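Local coordinates for thiazoline oxidase/subtilisin-like protease (Prochloron didemni, PDB 4H6X), which probably cleaves precursor peptides and cyclises them by transamidation during the maturation of patellamides, as a subtilisin-like protease of the cyanobactin pathway, at residues His11-Asp14 against Glu15-Gly19; Cys111-Thr114 against Ser115-Gly119; Thr281-Ser284 against Ala285-Ser289. All blocks are in the same frame, centred on the assembly; numbering follows the deposited sequence.

How the contacts relate
Three short runs of chain illustrate how local chemistry follows place in the fold. Contact 1 lies in the loop before helix 20-26 and is only partly buried, whereas contacts 2 and 3 are buried within helices 101-118 and 273-293 of the subtilase fold. Regular helical bonds dominate both helical contacts, but contact 2 adds hydroxyls and a histidine-bound water, while contact 3 is largely aliphatic. Contact 1 instead combines weak backbone bonds with charged groups and bridging waters. Helix 273-293 joins all three: Ile17 CG2 packs against Ile283 CD1 at 4.3 Å, and Ile117 CD1 against Thr281 CG2 at 3.7 Å.

Contact 1. Residues His11-Asp14 against Glu15-Gly19; sequences HDLD and ERIPG
Leu13 meets Ile17 on one side and Arg16 on another, giving this bend of chain a dry half and a watered one. In the dry half CD1 of Ile17 rests on CB of Leu13 at 3.8 Å, the two side chains crossing at a slant. CG1 of Ile17 is anti to the carbonyl carbon (chi1 -52°), and the outstretched end of that branch reaches Leu13. Both residues also pack on Val279 of helix 273-293. The Leu13 carbonyl O sits inside the bend and accepts two weak backbone bonds, from Arg16 N at 2.9 Å and from Ile17 N at 2.8 Å.

The other half is looser and more polar. A kink in the Arg16 chain (chi3 68°) brings its guanidinium across Leu13, whose CD2 lies over one face, 3.9 Å from NH1. A water at the edge of the guanidinium, in its plane, accepts from Arg16 NH1 at 3.0 Å and donates to Asp12 OD2 at 2.9 Å. Each charge also has a direct partner from a distant part of the chain: Arg16 NH2 bonds to the Glu255 carbonyl, and Asp12 OD1 forms a salt bridge with Arg269. Further waters bind Glu15 N and the Asp14 carbonyl.

A type I turn from His11 to Asp14 leads into the bend, closed by Asp14 N bonding to His11 O and braced by side chains. His11 N donates at 2.7 Å to Asp14 OD2, from above the carboxylate plane, and Leu13 N donates at 3.0 Å to His11 ND1, consistent with a neutral ring. The chain reaches the N-cap of helix 20-26 at Gly19. Joined by water, Asp12 and Arg16 probably stabilise each other's charges beside the apolar half formed by Leu13 and Ile17.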
ATOM      1  N   HIS A  11      -0.966  -9.910 -14.134  1.00 37.27           N
ATOM      2  CA  HIS A  11      -1.261  -9.528 -12.766  1.00 35.19           C
ATOM      3  C   HIS A  11      -2.760  -9.577 -12.599  1.00 33.79           C
ATOM      4  O   HIS A  11      -3.497  -9.279 -13.536  1.00 34.89           O
ATOM      5  CB  HIS A  11      -0.746  -8.110 -12.481  1.00 34.46           C
ATOM      6  CG  HIS A  11      -0.827  -7.718 -11.036  1.00 33.87           C
ATOM      7  ND1 HIS A  11      -1.989  -7.261 -10.456  1.00 33.84           N
ATOM      8  CD2 HIS A  11       0.108  -7.724 -10.056  1.00 31.41           C
ATOM      9  CE1 HIS A  11      -1.769  -7.006  -9.178  1.00 33.55           C
ATOM     10  NE2 HIS A  11      -0.503  -7.278  -8.911  1.00 32.14           N
ATOM     11  N   ASP A  12      -3.200  -9.933 -11.395  1.00 33.73           N
ATOM     12  CA  ASP A  12      -4.614 -10.019 -11.027  1.00 33.98           C
ATOM     13  C   ASP A  12      -5.431  -8.777 -11.395  1.00 35.84           C
ATOM     14  O   ASP A  12      -6.632  -8.888 -11.681  1.00 34.39           O
ATOM     15  CB  ASP A  12      -4.730 -10.299  -9.522  1.00 35.20           C
ATOM     16  CG  ASP A  12      -6.161 -10.453  -9.057  1.00 37.94           C
ATOM     17  OD1 ASP A  12      -6.811 -11.458  -9.429  1.00 38.78           O
ATOM     18  OD2 ASP A  12      -6.641  -9.588  -8.294  1.00 37.96           O
ATOM     19  N   LEU A  13      -4.786  -7.604 -11.387  1.00 34.67           N
ATOM     20  CA  LEU A  13      -5.491  -6.334 -11.587  1.00 33.81           C
ATOM     21  C   LEU A  13      -5.325  -5.761 -13.001  1.00 34.68           C
ATOM     22  O   LEU A  13      -5.824  -4.666 -13.286  1.00 33.83           O
ATOM     23  CB  LEU A  13      -5.064  -5.292 -10.526  1.00 32.81           C
ATOM     24  CG  LEU A  13      -5.316  -5.646  -9.054  1.00 32.64           C
ATOM     25  CD1 LEU A  13      -4.687  -4.634  -8.098  1.00 30.44           C
ATOM     26  CD2 LEU A  13      -6.811  -5.813  -8.774  1.00 31.75           C
ATOM     27  N   ASP A  14      -4.635  -6.498 -13.873  1.00 36.22           N
ATOM     28  CA  ASP A  14      -4.429  -6.072 -15.267  1.00 38.35           C
ATOM     29  C   ASP A  14      -5.714  -5.601 -15.945  1.00 40.15           C
ATOM     30  O   ASP A  14      -5.733  -4.543 -16.584  1.00 38.76           O
ATOM     31  CB  ASP A  14      -3.787  -7.180 -16.109  1.00 37.24           C
ATOM     32  CG  ASP A  14      -2.298  -7.321 -15.862  1.00 41.22           C
ATOM     33  OD1 ASP A  14      -1.657  -6.377 -15.325  1.00 39.72           O
ATOM     34  OD2 ASP A  14      -1.754  -8.389 -16.221  1.00 39.70           O
ATOM     35  N   GLU A  15      -6.781  -6.379 -15.791  1.00 41.46           N
ATOM     36  CA  GLU A  15      -8.049  -6.067 -16.436  1.00 44.84           C
ATOM     37  C   GLU A  15      -8.773  -4.911 -15.769  1.00 41.85           C
ATOM     38  O   GLU A  15      -9.533  -4.198 -16.417  1.00 43.28           O
ATOM     39  CB  GLU A  15      -8.953  -7.307 -16.513  1.00 49.14           C
ATOM     40  CG  GLU A  15      -8.442  -8.383 -17.468  1.00 56.29           C
ATOM     41  CD  GLU A  15      -8.172  -7.851 -18.869  1.00 60.77           C
ATOM     42  OE1 GLU A  15      -9.073  -7.210 -19.457  1.00 64.06           O
ATOM     43  OE2 GLU A  15      -7.056  -8.075 -19.391  1.00 64.46           O
ATOM     44  N   ARG A  16      -8.521  -4.711 -14.479  1.00 37.39           N
ATOM     45  CA  ARG A  16      -9.174  -3.637 -13.742  1.00 34.09           C
ATOM     46  C   ARG A  16      -8.407  -2.318 -13.841  1.00 32.42           C
ATOM     47  O   ARG A  16      -8.946  -1.266 -13.519  1.00 31.22           O
ATOM     48  CB  ARG A  16      -9.385  -4.047 -12.279  1.00 34.60           C
ATOM     49  CG  ARG A  16     -10.424  -5.151 -12.108  1.00 35.93           C
ATOM     50  CD  ARG A  16     -10.417  -5.757 -10.706  1.00 37.52           C
ATOM     51  NE  ARG A  16     -10.886  -4.821  -9.677  1.00 37.42           N
ATOM     52  CZ  ARG A  16     -10.971  -5.105  -8.377  1.00 35.80           C
ATOM     53  NH1 ARG A  16     -10.616  -6.301  -7.918  1.00 32.41           N
ATOM     54  NH2 ARG A  16     -11.419  -4.183  -7.531  1.00 33.31           N
ATOM     55  N   ILE A  17      -7.146  -2.387 -14.269  1.00 31.11           N
ATOM     56  CA  ILE A  17      -6.289  -1.194 -14.356  1.00 32.21           C
ATOM     57  C   ILE A  17      -5.665  -1.061 -15.743  1.00 31.04           C
ATOM     58  O   ILE A  17      -4.591  -1.601 -16.007  1.00 31.05           O
ATOM     59  CB  ILE A  17      -5.190  -1.149 -13.259  1.00 31.02           C
ATOM     60  CG1 ILE A  17      -5.816  -1.339 -11.867  1.00 32.05           C
ATOM     61  CG2 ILE A  17      -4.450   0.175 -13.308  1.00 31.59           C
ATOM     62  CD1 ILE A  17      -4.812  -1.478 -10.736  1.00 30.64           C
ATOM     63  N   PRO A  18      -6.341  -0.318 -16.639  1.00 33.75           N
ATOM     64  CA  PRO A  18      -5.788  -0.046 -17.965  1.00 33.77           C
ATOM     65  C   PRO A  18      -4.345   0.456 -17.866  1.00 33.49           C
ATOM     66  O   PRO A  18      -4.053   1.324 -17.049  1.00 35.51           O
ATOM     67  CB  PRO A  18      -6.719   1.057 -18.500  1.00 35.01           C
ATOM     68  CG  PRO A  18      -8.024   0.786 -17.824  1.00 35.35           C
ATOM     69  CD  PRO A  18      -7.623   0.380 -16.426  1.00 33.20           C
ATOM     70  N   GLY A  19      -3.442  -0.111 -18.660  1.00 31.49           N
ATOM     71  CA  GLY A  19      -2.049   0.334 -18.673  1.00 31.31           C
ATOM     72  C   GLY A  19      -1.128  -0.410 -17.714  1.00 30.48           C
ATOM     73  O   GLY A  19       0.102  -0.303 -17.825  1.00 30.16           O
TER
HETATM   74  O   HOH W   1      -9.187  -8.557  -9.197  1.00 44.84           O
HETATM   75  O   HOH W   2      -6.605  -9.065 -14.769  1.00 51.60           O
HETATM   76  O   HOH W   3      -7.364  -2.943 -18.248  1.00 47.36           O

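Contact 2. Residues Cys111-Thr114 against Ser115-Gly119; sequences CHVT and STIVG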
ATOM      1  N   CYS A 111       0.398  -7.520   6.475  1.00 26.39           N
ATOM      2  CA  CYS A 111       0.760  -8.628   5.566  1.00 26.27           C
ATOM      3  C   CYS A 111       0.143  -8.415   4.204  1.00 24.65           C
ATOM      4  O   CYS A 111       0.789  -8.634   3.185  1.00 25.34           O
ATOM      5  CB  CYS A 111       0.291  -9.990   6.076  1.00 28.00           C
ATOM      6  SG  CYS A 111       1.169 -10.611   7.519  1.00 34.07           S
ATOM      7  N   HIS A 112      -1.128  -8.034   4.215  1.00 23.75           N
ATOM      8  CA  HIS A 112      -1.898  -7.846   3.006  1.00 25.30           C
ATOM      9  C   HIS A 112      -1.317  -6.689   2.185  1.00 24.27           C
ATOM     10  O   HIS A 112      -0.986  -6.860   1.011  1.00 24.45           O
ATOM     11  CB  HIS A 112      -3.361  -7.560   3.354  1.00 25.34           C
ATOM     12  CG  HIS A 112      -4.316  -7.927   2.267  1.00 29.76           C
ATOM     13  ND1 HIS A 112      -4.595  -7.091   1.209  1.00 29.45           N
ATOM     14  CD2 HIS A 112      -5.051  -9.051   2.065  1.00 31.42           C
ATOM     15  CE1 HIS A 112      -5.468  -7.676   0.406  1.00 32.15           C
ATOM     16  NE2 HIS A 112      -5.764  -8.865   0.904  1.00 32.46           N
ATOM     17  N   VAL A 113      -1.224  -5.522   2.815  1.00 23.14           N
ATOM     18  CA  VAL A 113      -0.707  -4.303   2.167  1.00 24.50           C
ATOM     19  C   VAL A 113       0.691  -4.540   1.599  1.00 23.58           C
ATOM     20  O   VAL A 113       0.939  -4.227   0.455  1.00 24.24           O
ATOM     21  CB  VAL A 113      -0.732  -3.107   3.156  1.00 25.03           C
ATOM     22  CG1 VAL A 113       0.212  -1.987   2.729  1.00 27.12           C
ATOM     23  CG2 VAL A 113      -2.150  -2.589   3.272  1.00 25.93           C
ATOM     24  N   THR A 114       1.581  -5.140   2.385  1.00 23.00           N
ATOM     25  CA  THR A 114       2.962  -5.345   1.950  1.00 24.01           C
ATOM     26  C   THR A 114       3.036  -6.298   0.750  1.00 25.06           C
ATOM     27  O   THR A 114       3.776  -6.042  -0.205  1.00 24.87           O
ATOM     28  CB  THR A 114       3.849  -5.826   3.116  1.00 23.96           C
ATOM     29  OG1 THR A 114       3.746  -4.891   4.205  1.00 24.27           O
ATOM     30  CG2 THR A 114       5.293  -5.937   2.691  1.00 24.32           C
ATOM     31  N   SER A 115       2.259  -7.380   0.799  1.00 24.00           N
ATOM     32  CA  SER A 115       2.197  -8.331  -0.321  1.00 24.89           C
ATOM     33  C   SER A 115       1.633  -7.685  -1.597  1.00 24.85           C
ATOM     34  O   SER A 115       2.087  -7.987  -2.710  1.00 25.24           O
ATOM     35  CB  SER A 115       1.396  -9.588   0.072  1.00 24.47           C
ATOM     36  OG  SER A 115      -0.004  -9.312   0.177  1.00 24.89           O
ATOM     37  N   THR A 116       0.660  -6.791  -1.436  1.00 24.96           N
ATOM     38  CA  THR A 116       0.080  -6.057  -2.583  1.00 27.94           C
ATOM     39  C   THR A 116       1.127  -5.201  -3.299  1.00 26.77           C
ATOM     40  O   THR A 116       1.101  -5.034  -4.526  1.00 25.60           O
ATOM     41  CB  THR A 116      -1.114  -5.183  -2.133  1.00 30.05           C
ATOM     42  OG1 THR A 116      -2.179  -6.049  -1.719  1.00 35.03           O
ATOM     43  CG2 THR A 116      -1.624  -4.279  -3.268  1.00 34.53           C
ATOM     44  N   ILE A 117       2.043  -4.650  -2.516  1.00 25.09           N
ATOM     45  CA  ILE A 117       3.067  -3.783  -3.044  1.00 24.20           C
ATOM     46  C   ILE A 117       4.224  -4.600  -3.608  1.00 24.63           C
ATOM     47  O   ILE A 117       4.725  -4.310  -4.703  1.00 24.08           O
ATOM     48  CB  ILE A 117       3.541  -2.762  -1.974  1.00 22.66           C
ATOM     49  CG1 ILE A 117       2.391  -1.782  -1.654  1.00 22.15           C
ATOM     50  CG2 ILE A 117       4.778  -2.025  -2.460  1.00 23.20           C
ATOM     51  CD1 ILE A 117       2.587  -0.931  -0.406  1.00 20.84           C
ATOM     52  N   VAL A 118       4.655  -5.616  -2.870  1.00 24.26           N
ATOM     53  CA  VAL A 118       5.951  -6.226  -3.178  1.00 26.17           C
ATOM     54  C   VAL A 118       5.976  -7.750  -3.331  1.00 27.17           C
ATOM     55  O   VAL A 118       7.039  -8.335  -3.560  1.00 27.43           O
ATOM     56  CB  VAL A 118       7.037  -5.754  -2.186  1.00 26.35           C
ATOM     57  CG1 VAL A 118       7.019  -6.580  -0.899  1.00 26.77           C
ATOM     58  CG2 VAL A 118       8.413  -5.775  -2.832  1.00 26.57           C
ATOM     59  N   GLY A 119       4.826  -8.396  -3.208  1.00 28.93           N
ATOM     60  CA  GLY A 119       4.788  -9.853  -3.367  1.00 31.93           C
ATOM     61  C   GLY A 119       5.433 -10.291  -4.677  1.00 32.70           C
ATOM     62  O   GLY A 119       5.217  -9.673  -5.726  1.00 33.76           O
TER
HETATM   63  O   HOH W   4      -3.739  -4.540   0.141  1.00 37.91           O
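His112 and Ser115 meet where the serine hydroxyl turns back along the helix and donates from OG to His112 O at 2.8 Å. Its OG stands between the backbone N and the carbonyl carbon (chi1 72°), a position that directs it to the preceding turn. The same carbonyl also accepts from Thr116 N at 2.9 Å, so two donors grip one buried oxygen. Beyond it, a water in the plane of the imidazole, at its edge, joins His112 ND1 and Thr116 OG1, 2.9 Å from each. On other flanks, Val113 CG1 and Ile117 CD1 lie side by side at 4.1 Å, and Thr114 CG2 runs alongside Val118 CG1 at 4.0 Å.

All this belongs to helix 101-118, which in the subtilisin fold carries the presumed catalytic histidine; Val113 packs on Asp39, probably the acid of the same triad. Ser115 OG also bonds to Ala260 N, and an alanine here, lacking OG, would probably leave that amide without this acceptor and His112 O more loosely held, with the bond from Thr116 N remaining. Farther out, Val268 O fixes His112 NE2, Thr114 OG1 binds Ala110 O and Asn136 OD1, and Pro278 of helix 273-293 covers Val113 and Ile117.

Contact 3. Residues Thr281-Ser284 against Ala285-Ser289; sequences TGIS and ALLMS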
ATOM      1  N   THR A 281       0.389   3.144  -4.227  1.00 22.72           N
ATOM      2  CA  THR A 281       1.765   3.166  -3.794  1.00 22.42           C
ATOM      3  C   THR A 281       2.634   2.352  -4.772  1.00 21.42           C
ATOM      4  O   THR A 281       3.712   2.794  -5.171  1.00 22.08           O
ATOM      5  CB  THR A 281       1.902   2.663  -2.335  1.00 22.28           C
ATOM      6  OG1 THR A 281       1.398   3.668  -1.439  1.00 22.56           O
ATOM      7  CG2 THR A 281       3.349   2.375  -1.988  1.00 20.22           C
ATOM      8  N   GLY A 282       2.156   1.179  -5.166  1.00 22.00           N
ATOM      9  CA  GLY A 282       2.891   0.340  -6.128  1.00 22.11           C
ATOM     10  C   GLY A 282       3.027   1.015  -7.491  1.00 22.16           C
ATOM     11  O   GLY A 282       4.103   1.020  -8.092  1.00 22.00           O
ATOM     12  N   ILE A 283       1.931   1.586  -7.977  1.00 22.35           N
ATOM     13  CA  ILE A 283       1.933   2.265  -9.282  1.00 23.62           C
ATOM     14  C   ILE A 283       2.915   3.435  -9.238  1.00 23.92           C
ATOM     15  O   ILE A 283       3.770   3.577 -10.118  1.00 23.99           O
ATOM     16  CB  ILE A 283       0.502   2.696  -9.712  1.00 22.37           C
ATOM     17  CG1 ILE A 283      -0.347   1.434  -9.982  1.00 22.76           C
ATOM     18  CG2 ILE A 283       0.555   3.611 -10.937  1.00 23.62           C
ATOM     19  CD1 ILE A 283      -1.786   1.687 -10.359  1.00 22.28           C
ATOM     20  N   SER A 284       2.803   4.241  -8.183  1.00 22.94           N
ATOM     21  CA  SER A 284       3.700   5.374  -7.977  1.00 22.39           C
ATOM     22  C   SER A 284       5.154   4.943  -7.955  1.00 22.42           C
ATOM     23  O   SER A 284       6.005   5.603  -8.547  1.00 22.72           O
ATOM     24  CB  SER A 284       3.337   6.123  -6.688  1.00 22.32           C
ATOM     25  OG  SER A 284       2.027   6.661  -6.775  1.00 22.44           O
ATOM     26  N   ALA A 285       5.446   3.833  -7.284  1.00 22.58           N
ATOM     27  CA  ALA A 285       6.818   3.308  -7.250  1.00 23.05           C
ATOM     28  C   ALA A 285       7.306   2.816  -8.628  1.00 24.44           C
ATOM     29  O   ALA A 285       8.472   3.007  -8.995  1.00 23.74           O
ATOM     30  CB  ALA A 285       6.930   2.187  -6.231  1.00 22.36           C
ATOM     31  N   LEU A 286       6.424   2.159  -9.372  1.00 24.14           N
ATOM     32  CA  LEU A 286       6.751   1.787 -10.750  1.00 25.55           C
ATOM     33  C   LEU A 286       7.093   3.027 -11.608  1.00 26.27           C
ATOM     34  O   LEU A 286       8.057   3.013 -12.386  1.00 29.70           O
ATOM     35  CB  LEU A 286       5.601   0.990 -11.379  1.00 25.22           C
ATOM     36  CG  LEU A 286       5.289  -0.438 -10.887  1.00 25.36           C
ATOM     37  CD1 LEU A 286       4.210  -1.062 -11.763  1.00 23.60           C
ATOM     38  CD2 LEU A 286       6.508  -1.351 -10.849  1.00 24.67           C
ATOM     39  N   LEU A 287       6.319   4.097 -11.457  1.00 27.09           N
ATOM     40  CA  LEU A 287       6.544   5.314 -12.258  1.00 26.56           C
ATOM     41  C   LEU A 287       7.857   5.975 -11.877  1.00 28.07           C
ATOM     42  O   LEU A 287       8.599   6.437 -12.748  1.00 28.26           O
ATOM     43  CB  LEU A 287       5.372   6.294 -12.148  1.00 25.81           C
ATOM     44  CG  LEU A 287       4.030   5.815 -12.716  1.00 27.48           C
ATOM     45  CD1 LEU A 287       2.897   6.754 -12.305  1.00 26.00           C
ATOM     46  CD2 LEU A 287       4.072   5.633 -14.236  1.00 26.33           C
ATOM     47  N   MET A 288       8.156   5.992 -10.575  1.00 28.59           N
ATOM     48  CA  MET A 288       9.457   6.427 -10.089  1.00 27.85           C
ATOM     49  C   MET A 288      10.585   5.509 -10.579  1.00 29.49           C
ATOM     50  O   MET A 288      11.672   5.988 -10.912  1.00 29.72           O
ATOM     51  CB  MET A 288       9.491   6.497  -8.550  1.00 27.81           C
ATOM     52  CG  MET A 288       8.584   7.532  -7.917  1.00 27.85           C
ATOM     53  SD  MET A 288       8.820   7.525  -6.120  1.00 30.27           S
ATOM     54  CE  MET A 288       7.733   8.882  -5.682  1.00 28.82           C
ATOM     55  N   SER A 289      10.341   4.202 -10.613  1.00 29.43           N
ATOM     56  CA  SER A 289      11.342   3.263 -11.134  1.00 32.26           C
ATOM     57  C   SER A 289      11.735   3.587 -12.584  1.00 34.11           C
ATOM     58  O   SER A 289      12.902   3.474 -12.973  1.00 35.28           O
ATOM     59  CB  SER A 289      10.829   1.828 -11.025  1.00 32.00           C
ATOM     60  OG  SER A 289      10.620   1.506  -9.665  1.00 30.88           O
TER
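The backbone makes four consecutive alpha-helical i to i+4 hydrogen bonds, from Ala285 N to Thr281 O, Leu286 N to Gly282 O, Leu287 N to Ile283 O and Met288 N to Ser284 O, at 2.9 to 3.0 Å. The side chains leave this rod in different directions. Ile283 and Leu287, one turn apart, lie alongside each other and point the same way, with CG2 of the first 4.2 Å from CD1 of the second. Leu287 has CG anti to its carbonyl carbon (chi1 -65°), which also brings that CG close to the Ile283 carbonyl, 3.4 Å from its O. Met288 folds back similarly at its root, CG lying 3.3 Å from Ser284 O, and then extends straight to its methyl end.

Two serine hydroxyls in this buried stretch turn to the backbone for partners. Ser289 OG donates to Ala285 O at 2.7 Å while Ser289 N bonds to that same oxygen at 2.7 Å, the two approaching from opposite faces of the carbonyl plane. Ser284 OG uses the Met280 carbonyl in the turn before.

Around the rod, Thr281, Ser284 and Met288 press on strands 170-173 and 201-205 of the parallel sheet. Leu287 and Met288 meet helix 300-309, whereas Leu286 packs on Ile128 in a loop. A long helix buried against the central parallel sheet is a hallmark of subtilisin-like proteases, where its N-terminal end carries the serine nucleophile; helix 273-293 is consistent with that role.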